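Local coordinates for Slr0280 protein (Synechocystis sp., PDB 5H3K) that is of unknown function but carries a phosphodiester glycosidase (NAGPA) family domain, which suggests a role in cleaving phosphodiester-linked sugars, at residues A[370-373]-A[379-382]; A[497-502]-A[603-608]; A[57-62]-A[233-238]. One frame throughout, in Å; residues are numbered along the deposited sequence.

Contact 1: residues A[370-373]-A[379-382]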
loop_
_atom_site.group_PDB
_atom_site.type_symbol
_atom_site.label_atom_id
_atom_site.label_comp_id
_atom_site.label_asym_id
_atom_site.label_seq_id
_atom_site.Cartn_x
_atom_site.Cartn_y
_atom_site.Cartn_z
ATOM N N ALA A 370 10.732 12.176 7.495
ATOM C CA ALA A 370 9.363 11.947 7.940
ATOM C C ALA A 370 8.426 12.980 7.344
ATOM O O ALA A 370 8.839 14.101 7.018
ATOM C CB ALA A 370 9.278 11.968 9.486
ATOM N N ILE A 371 7.162 12.592 7.222
ATOM C CA ILE A 371 6.076 13.494 6.841
ATOM C C ILE A 371 5.063 13.563 7.982
ATOM O O ILE A 371 4.824 12.568 8.662
ATOM C CB ILE A 371 5.392 13.026 5.518
ATOM C CG1 ILE A 371 4.397 14.075 5.008
ATOM C CG2 ILE A 371 4.712 11.655 5.679
ATOM C CD1 ILE A 371 3.654 13.640 3.727
ATOM N N ALA A 372 4.473 14.733 8.216
ATOM C CA ALA A 372 3.400 14.839 9.199
ATOM C C ALA A 372 2.292 15.683 8.609
ATOM O O ALA A 372 2.543 16.488 7.711
ATOM C CB ALA A 372 3.914 15.452 10.509
ATOM N N TRP A 373 1.070 15.506 9.099
ATOM C CA TRP A 373 -0.073 16.191 8.514
ATOM C C TRP A 373 -1.237 16.308 9.472
ATOM O O TRP A 373 -1.274 15.629 10.501
ATOM C CB TRP A 373 -0.543 15.462 7.238
ATOM C CG TRP A 373 -1.145 14.110 7.491
ATOM C CD1 TRP A 373 -2.460 13.829 7.711
ATOM C CD2 TRP A 373 -0.457 12.853 7.519
ATOM N NE1 TRP A 373 -2.633 12.482 7.896
ATOM C CE2 TRP A 373 -1.421 11.857 7.776
ATOM C CE3 TRP A 373 0.885 12.474 7.359
ATOM C CZ2 TRP A 373 -1.094 10.503 7.872
ATOM C CZ3 TRP A 373 1.213 11.124 7.463
ATOM C CH2 TRP A 373 0.228 10.156 7.711
ATOM N N THR A 379 0.645 19.889 5.581
ATOM C CA THR A 379 1.738 18.915 5.743
ATOM C C THR A 379 3.047 19.582 6.147
ATOM O O THR A 379 3.223 20.787 5.981
ATOM C CB THR A 379 2.012 18.116 4.445
ATOM O OG1 THR A 379 2.441 19.016 3.411
ATOM C CG2 THR A 379 0.773 17.365 3.981
ATOM N N THR A 380 3.968 18.782 6.672
ATOM C CA THR A 380 5.348 19.215 6.870
ATOM C C THR A 380 6.263 18.019 6.645
ATOM O O THR A 380 5.842 16.876 6.846
ATOM C CB THR A 380 5.602 19.832 8.277
ATOM O OG1 THR A 380 6.791 20.625 8.237
ATOM C CG2 THR A 380 5.771 18.746 9.360
ATOM N N PHE A 381 7.490 18.289 6.203
ATOM C CA PHE A 381 8.491 17.253 5.947
ATOM C C PHE A 381 9.751 17.656 6.694
ATOM O O PHE A 381 10.028 18.853 6.864
ATOM C CB PHE A 381 8.835 17.168 4.450
ATOM C CG PHE A 381 7.742 16.574 3.574
ATOM C CD1 PHE A 381 6.572 17.280 3.303
ATOM C CD2 PHE A 381 7.935 15.344 2.949
ATOM C CE1 PHE A 381 5.580 16.746 2.463
ATOM C CE2 PHE A 381 6.962 14.807 2.103
ATOM C CZ PHE A 381 5.777 15.514 1.861
ATOM N N GLY A 382 10.540 16.678 7.125
ATOM C CA GLY A 382 11.798 17.003 7.772
ATOM C C GLY A 382 12.450 15.750 8.286
ATOM O O GLY A 382 11.954 14.660 8.038
#

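Contact 2: residues A[497-502]-A[603-608]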
loop_
_atom_site.group_PDB
_atom_site.type_symbol
_atom_site.label_atom_id
_atom_site.label_comp_id
_atom_site.label_asym_id
_atom_site.label_seq_id
_atom_site.Cartn_x
_atom_site.Cartn_y
_atom_site.Cartn_z
ATOM N N ASN A 497 -0.730 13.608 13.074
ATOM C CA ASN A 497 -0.495 12.378 12.319
ATOM C C ASN A 497 0.853 12.432 11.631
ATOM O O ASN A 497 1.284 13.484 11.168
ATOM C CB ASN A 497 -1.565 12.173 11.236
ATOM C CG ASN A 497 -2.966 12.392 11.749
ATOM O OD1 ASN A 497 -3.429 11.675 12.636
ATOM N ND2 ASN A 497 -3.667 13.375 11.175
ATOM N N GLY A 498 1.538 11.299 11.558
ATOM C CA GLY A 498 2.782 11.283 10.817
ATOM C C GLY A 498 3.365 9.920 10.541
ATOM O O GLY A 498 2.951 8.909 11.114
ATOM N N MET A 499 4.357 9.907 9.660
ATOM C CA MET A 499 5.001 8.680 9.235
ATOM C C MET A 499 6.471 8.951 8.950
ATOM O O MET A 499 6.808 9.826 8.131
ATOM C CB MET A 499 4.319 8.146 7.968
ATOM C CG MET A 499 5.022 6.954 7.309
ATOM S SD MET A 499 5.052 5.484 8.338
ATOM C CE MET A 499 3.308 5.149 8.566
ATOM N N GLY A 500 7.349 8.186 9.594
ATOM C CA GLY A 500 8.764 8.218 9.273
ATOM C C GLY A 500 9.158 7.109 8.298
ATOM O O GLY A 500 8.541 6.031 8.245
ATOM N N ALA A 501 10.176 7.383 7.493
ATOM C CA ALA A 501 10.782 6.362 6.652
ATOM C C ALA A 501 12.156 6.827 6.280
ATOM O O ALA A 501 13.073 6.809 7.111
ATOM C CB ALA A 501 9.936 6.046 5.407
ATOM N N GLY A 502 12.305 7.255 5.031
ATOM C CA GLY A 502 13.549 7.861 4.608
ATOM C C GLY A 502 14.264 7.119 3.493
ATOM O O GLY A 502 13.949 5.969 3.176
ATOM N N ASN A 603 3.259 -1.463 8.052
ATOM C CA ASN A 603 2.336 -0.343 8.100
ATOM C C ASN A 603 2.198 0.381 6.768
ATOM O O ASN A 603 2.996 0.188 5.836
ATOM C CB ASN A 603 2.728 0.630 9.219
ATOM C CG ASN A 603 4.164 1.142 9.089
ATOM O OD1 ASN A 603 4.462 2.041 8.285
ATOM N ND2 ASN A 603 5.047 0.609 9.915
ATOM N N ALA A 604 1.187 1.230 6.693
ATOM C CA ALA A 604 0.841 1.887 5.445
ATOM C C ALA A 604 0.368 3.303 5.714
ATOM O O ALA A 604 0.099 3.680 6.858
ATOM C CB ALA A 604 -0.262 1.095 4.765
ATOM N N ILE A 605 0.291 4.107 4.661
ATOM C CA ILE A 605 -0.456 5.353 4.750
ATOM C C ILE A 605 -1.755 5.112 4.002
ATOM O O ILE A 605 -1.732 4.736 2.828
ATOM C CB ILE A 605 0.323 6.524 4.143
ATOM C CG1 ILE A 605 1.577 6.820 4.977
ATOM C CG2 ILE A 605 -0.540 7.796 4.059
ATOM C CD1 ILE A 605 2.549 7.797 4.299
ATOM N N GLY A 606 -2.884 5.332 4.674
ATOM C CA GLY A 606 -4.197 5.102 4.082
ATOM C C GLY A 606 -4.933 6.412 3.839
ATOM O O GLY A 606 -4.792 7.372 4.596
ATOM N N VAL A 607 -5.710 6.451 2.763
ATOM C CA VAL A 607 -6.535 7.601 2.425
ATOM C C VAL A 607 -7.999 7.210 2.604
ATOM O O VAL A 607 -8.439 6.160 2.132
ATOM C CB VAL A 607 -6.305 8.035 0.968
ATOM C CG1 VAL A 607 -7.192 9.249 0.622
ATOM C CG2 VAL A 607 -4.840 8.381 0.747
ATOM N N PHE A 608 -8.747 8.050 3.300
ATOM C CA PHE A 608 -10.146 7.761 3.582
ATOM C C PHE A 608 -11.016 8.872 3.013
ATOM O O PHE A 608 -10.644 10.051 3.041
ATOM C CB PHE A 608 -10.351 7.609 5.092
ATOM C CG PHE A 608 -9.656 6.407 5.670
ATOM C CD1 PHE A 608 -8.316 6.469 6.039
ATOM C CD2 PHE A 608 -10.331 5.204 5.795
ATOM C CE1 PHE A 608 -7.673 5.342 6.555
ATOM C CE2 PHE A 608 -9.703 4.083 6.306
ATOM C CZ PHE A 608 -8.371 4.152 6.682
#

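Contact 3: residues A[57-62]-A[233-238]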
loop_
_atom_site.group_PDB
_atom_site.type_symbol
_atom_site.label_atom_id
_atom_site.label_comp_id
_atom_site.label_asym_id
_atom_site.label_seq_id
_atom_site.Cartn_x
_atom_site.Cartn_y
_atom_site.Cartn_z
ATOM N N SER A 57 -17.929 -14.778 -7.691
ATOM C CA SER A 57 -17.601 -16.158 -8.021
ATOM C C SER A 57 -17.614 -16.352 -9.527
ATOM O O SER A 57 -18.557 -15.945 -10.201
ATOM C CB SER A 57 -18.586 -17.112 -7.357
ATOM O OG SER A 57 -18.254 -18.444 -7.689
ATOM N N ILE A 58 -16.550 -16.956 -10.056
ATOM C CA ILE A 58 -16.443 -17.254 -11.480
ATOM C C ILE A 58 -15.999 -18.705 -11.653
ATOM O O ILE A 58 -14.930 -19.086 -11.164
ATOM C CB ILE A 58 -15.387 -16.365 -12.165
ATOM C CG1 ILE A 58 -15.737 -14.879 -12.017
ATOM C CG2 ILE A 58 -15.262 -16.734 -13.628
ATOM C CD1 ILE A 58 -14.704 -13.945 -12.641
ATOM N N ASP A 59 -16.807 -19.505 -12.344
ATOM C CA ASP A 59 -16.509 -20.929 -12.521
ATOM C C ASP A 59 -16.217 -21.616 -11.176
ATOM O O ASP A 59 -15.287 -22.404 -11.063
ATOM C CB ASP A 59 -15.344 -21.123 -13.506
ATOM C CG ASP A 59 -15.170 -22.572 -13.939
ATOM O OD1 ASP A 59 -16.104 -23.375 -13.716
ATOM O OD2 ASP A 59 -14.104 -22.908 -14.507
ATOM N N GLY A 60 -17.002 -21.289 -10.152
ATOM C CA GLY A 60 -16.893 -21.949 -8.862
ATOM C C GLY A 60 -15.744 -21.507 -7.972
ATOM O O GLY A 60 -15.512 -22.098 -6.912
ATOM N N LYS A 61 -15.011 -20.480 -8.394
ATOM C CA LYS A 61 -13.915 -19.955 -7.583
ATOM C C LYS A 61 -14.215 -18.519 -7.166
ATOM O O LYS A 61 -14.748 -17.741 -7.956
ATOM C CB LYS A 61 -12.589 -20.034 -8.343
ATOM C CG LYS A 61 -12.214 -21.446 -8.772
ATOM C CD LYS A 61 -12.383 -22.458 -7.634
ATOM C CE LYS A 61 -11.116 -22.629 -6.786
ATOM N NZ LYS A 61 -11.186 -23.848 -5.901
ATOM N N SER A 62 -13.895 -18.179 -5.921
ATOM C CA SER A 62 -14.179 -16.842 -5.407
ATOM C C SER A 62 -12.964 -15.937 -5.517
ATOM O O SER A 62 -11.828 -16.368 -5.277
ATOM C CB SER A 62 -14.644 -16.899 -3.954
ATOM O OG SER A 62 -15.887 -17.570 -3.857
ATOM N N GLY A 233 -11.390 -27.421 -16.731
ATOM C CA GLY A 233 -12.835 -27.558 -16.823
ATOM C C GLY A 233 -13.443 -26.510 -17.735
ATOM O O GLY A 233 -13.148 -26.468 -18.931
ATOM N N ALA A 234 -14.283 -25.647 -17.173
ATOM C CA ALA A 234 -14.940 -24.614 -17.965
ATOM C C ALA A 234 -14.005 -23.416 -18.206
ATOM O O ALA A 234 -14.365 -22.449 -18.890
ATOM C CB ALA A 234 -16.233 -24.175 -17.292
ATOM N N SER A 235 -12.799 -23.497 -17.648
ATOM C CA SER A 235 -11.806 -22.439 -17.795
ATOM C C SER A 235 -10.510 -22.967 -18.395
ATOM O O SER A 235 -10.314 -24.178 -18.540
ATOM C CB SER A 235 -11.522 -21.786 -16.443
ATOM O OG SER A 235 -12.661 -21.087 -15.982
ATOM N N SER A 236 -9.631 -22.043 -18.750
ATOM C CA SER A 236 -8.330 -22.385 -19.297
ATOM C C SER A 236 -7.295 -21.410 -18.760
ATOM O O SER A 236 -7.615 -20.269 -18.405
ATOM C CB SER A 236 -8.370 -22.335 -20.824
ATOM O OG SER A 236 -9.433 -23.134 -21.329
ATOM N N LYS A 237 -6.054 -21.868 -18.669
ATOM C CA LYS A 237 -4.952 -21.004 -18.275
ATOM C C LYS A 237 -3.876 -21.050 -19.338
ATOM O O LYS A 237 -3.583 -22.115 -19.881
ATOM C CB LYS A 237 -4.386 -21.452 -16.926
ATOM C CG LYS A 237 -5.385 -21.316 -15.793
ATOM C CD LYS A 237 -4.750 -21.605 -14.444
ATOM C CE LYS A 237 -5.831 -21.656 -13.368
ATOM N NZ LYS A 237 -5.270 -21.668 -11.996
ATOM N N VAL A 238 -3.292 -19.893 -19.639
ATOM C CA VAL A 238 -2.153 -19.842 -20.537
ATOM C C VAL A 238 -0.934 -19.436 -19.725
ATOM O O VAL A 238 -0.846 -18.301 -19.235
ATOM C CB VAL A 238 -2.367 -18.853 -21.687
ATOM C CG1 VAL A 238 -1.233 -18.990 -22.709
ATOM C CG2 VAL A 238 -3.718 -19.095 -22.364
#

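Contact 1: residues A[370-373]-A[379-382]
Residues 370-373 and 379-382 pair as the two arms of an antiparallel beta hairpin, part of a large mixed sheet in which strand 369-373 has strand 497-500 as its other neighbour. Four backbone hydrogen bonds tie the arms together. Ala372 and Thr380 form one hydrogen-bonded pair, with Ala372 N reaching Thr380 O at 2.9 Å; Ala370 and Gly382 form the next, where Ala370 N sits 2.8 Å from Gly382 O although the N-H...O angle is only 141°. Between these rungs lies the non-hydrogen-bonded pair Ile371 and Phe381, and there CA-H...O contacts help to close the seam, Phe381 CA lying 3.3 Å from Ala370 O.

The two faces differ in character. On one, the methyls of Ala372 and Thr380 meet, CB to CG2 at 4.0 Å, and both residues touch Phe492 and Phe495 of a nearby loop. The other is filled by the larger side chains: Ile371, Phe381 and Thr379 pack against strand 531-536, and Trp373 directs its indole away from the hairpin, where NE1 is hydrogen-bonded to Leu309 O. Ile371 and Phe381 run side by side. With CG1 anti to the backbone N (chi1 -172°), the extended isoleucine chain lies over one face of the phenyl ring in a CH-pi contact, CG1 standing 3.8 Å from the ring centroid, while its terminal CD1 comes within 3.4 Å of Phe381 CZ.

Contact 2: residues A[497-502]-A[603-608]
Met499 bridges two beta sheets within the phosphodiester glycosidase family region, reaching from strand 497-500 of the large mixed sheet to strand 600-609 of a smaller antiparallel one. The short strand axes stay 8.8 Å apart at closest approach, too far for backbone pairing, and the nearest alpha carbons, Met499 CA and Ile605 CA, are separated by 7.8 Å. Side chains therefore make the junction, which is buried.

Met499 projects toward the other strand with CG anti to the backbone N (chi1 172°), and bends at both chi2 and chi3 (64° and 61°) fold its thioether end round toward Asn603. Its inner part serves as an apolar surface for Ile605, whose CD1 lies 4.0 Å from Met499 CG and also near CB, the two chains passing each other at a slant. Val354 and Ala340 pack around this methionine as well.

The outer part meets a polar group. Asn603 likewise starts out toward strand 497-500, and its amide oxygen reaches the methionine, but that oxygen is already engaged: OD1 accepts a hydrogen bond from Gly341 N, so this buried oxygen has a polar partner while its contact with the methionine is one of van der Waals packing. Met499 SD lies 3.5 Å from Asn603 OD1. The terminal methyl goes a little further, with Met499 CE 3.9 Å from Ala604 O and 3.3 Å from Asn603 OD1.

Contact 3: residues A[57-62]-A[233-238]
Asp59 reaches out from the tip of a beta hairpin to meet Ser235 and Ala234, where strand 235-241 begins. The type I' turn from Ile58 to Lys61 links strands 55-58 and 61-72 and is closed by backbone bonds in both directions between its end residues, Ile58 N to Lys61 O being 2.9 Å. Asp59 occupies the second position of this turn, and with CG anti to the backbone N (chi1 -169°) its carboxylate extends toward the other segment.

The polar bond is made to one carboxylate oxygen: Ser235 OG donates to Asp59 OD2 at 2.8 Å, approaching on the anti side and 24° out of the carboxylate plane. Both carboxylate oxygens also lie against the methyl of Ala234, Asp59 OD1 being 3.7 Å from Ala234 CB. Ser235 OG also has a hydrogen bond with Asn191 ND2, so the hydroxyl links the turn to the loop after strand 185-190. Without the hydroxyl, as with an alanine at Ser235, the carboxylate and the Asn191 amide would probably lose their shared mate, and the aspartate would be freer to turn.

A hydroxyl held between an exposed carboxylate and the Asn191 amide implies a local, polar link between the two sheets, its serine side buried and its aspartate side at the surface.

In the fold
Contacts 1 and 2 adjoin, their centres 10 Å apart. Strands 369-373 and 497-500 are neighbours in the same sheet, probably hydrogen-bonded from Ile371 O to Met499 N and from Trp373 N to Asn497 O, each pair 2.9 Å apart. The hairpin of contact 1 thus continues, through strand 497-500, into the side-chain bridge of contact 2 to strand 600-609. Contact 3 is remote: its centre lies 46 Å from that of contact 1, on the opposite side of the chain's centre, and 37 Å from that of contact 2. It joins two sheets nearer the N-terminus, whereas contact 2 lies within the phosphodiester glycosidase region.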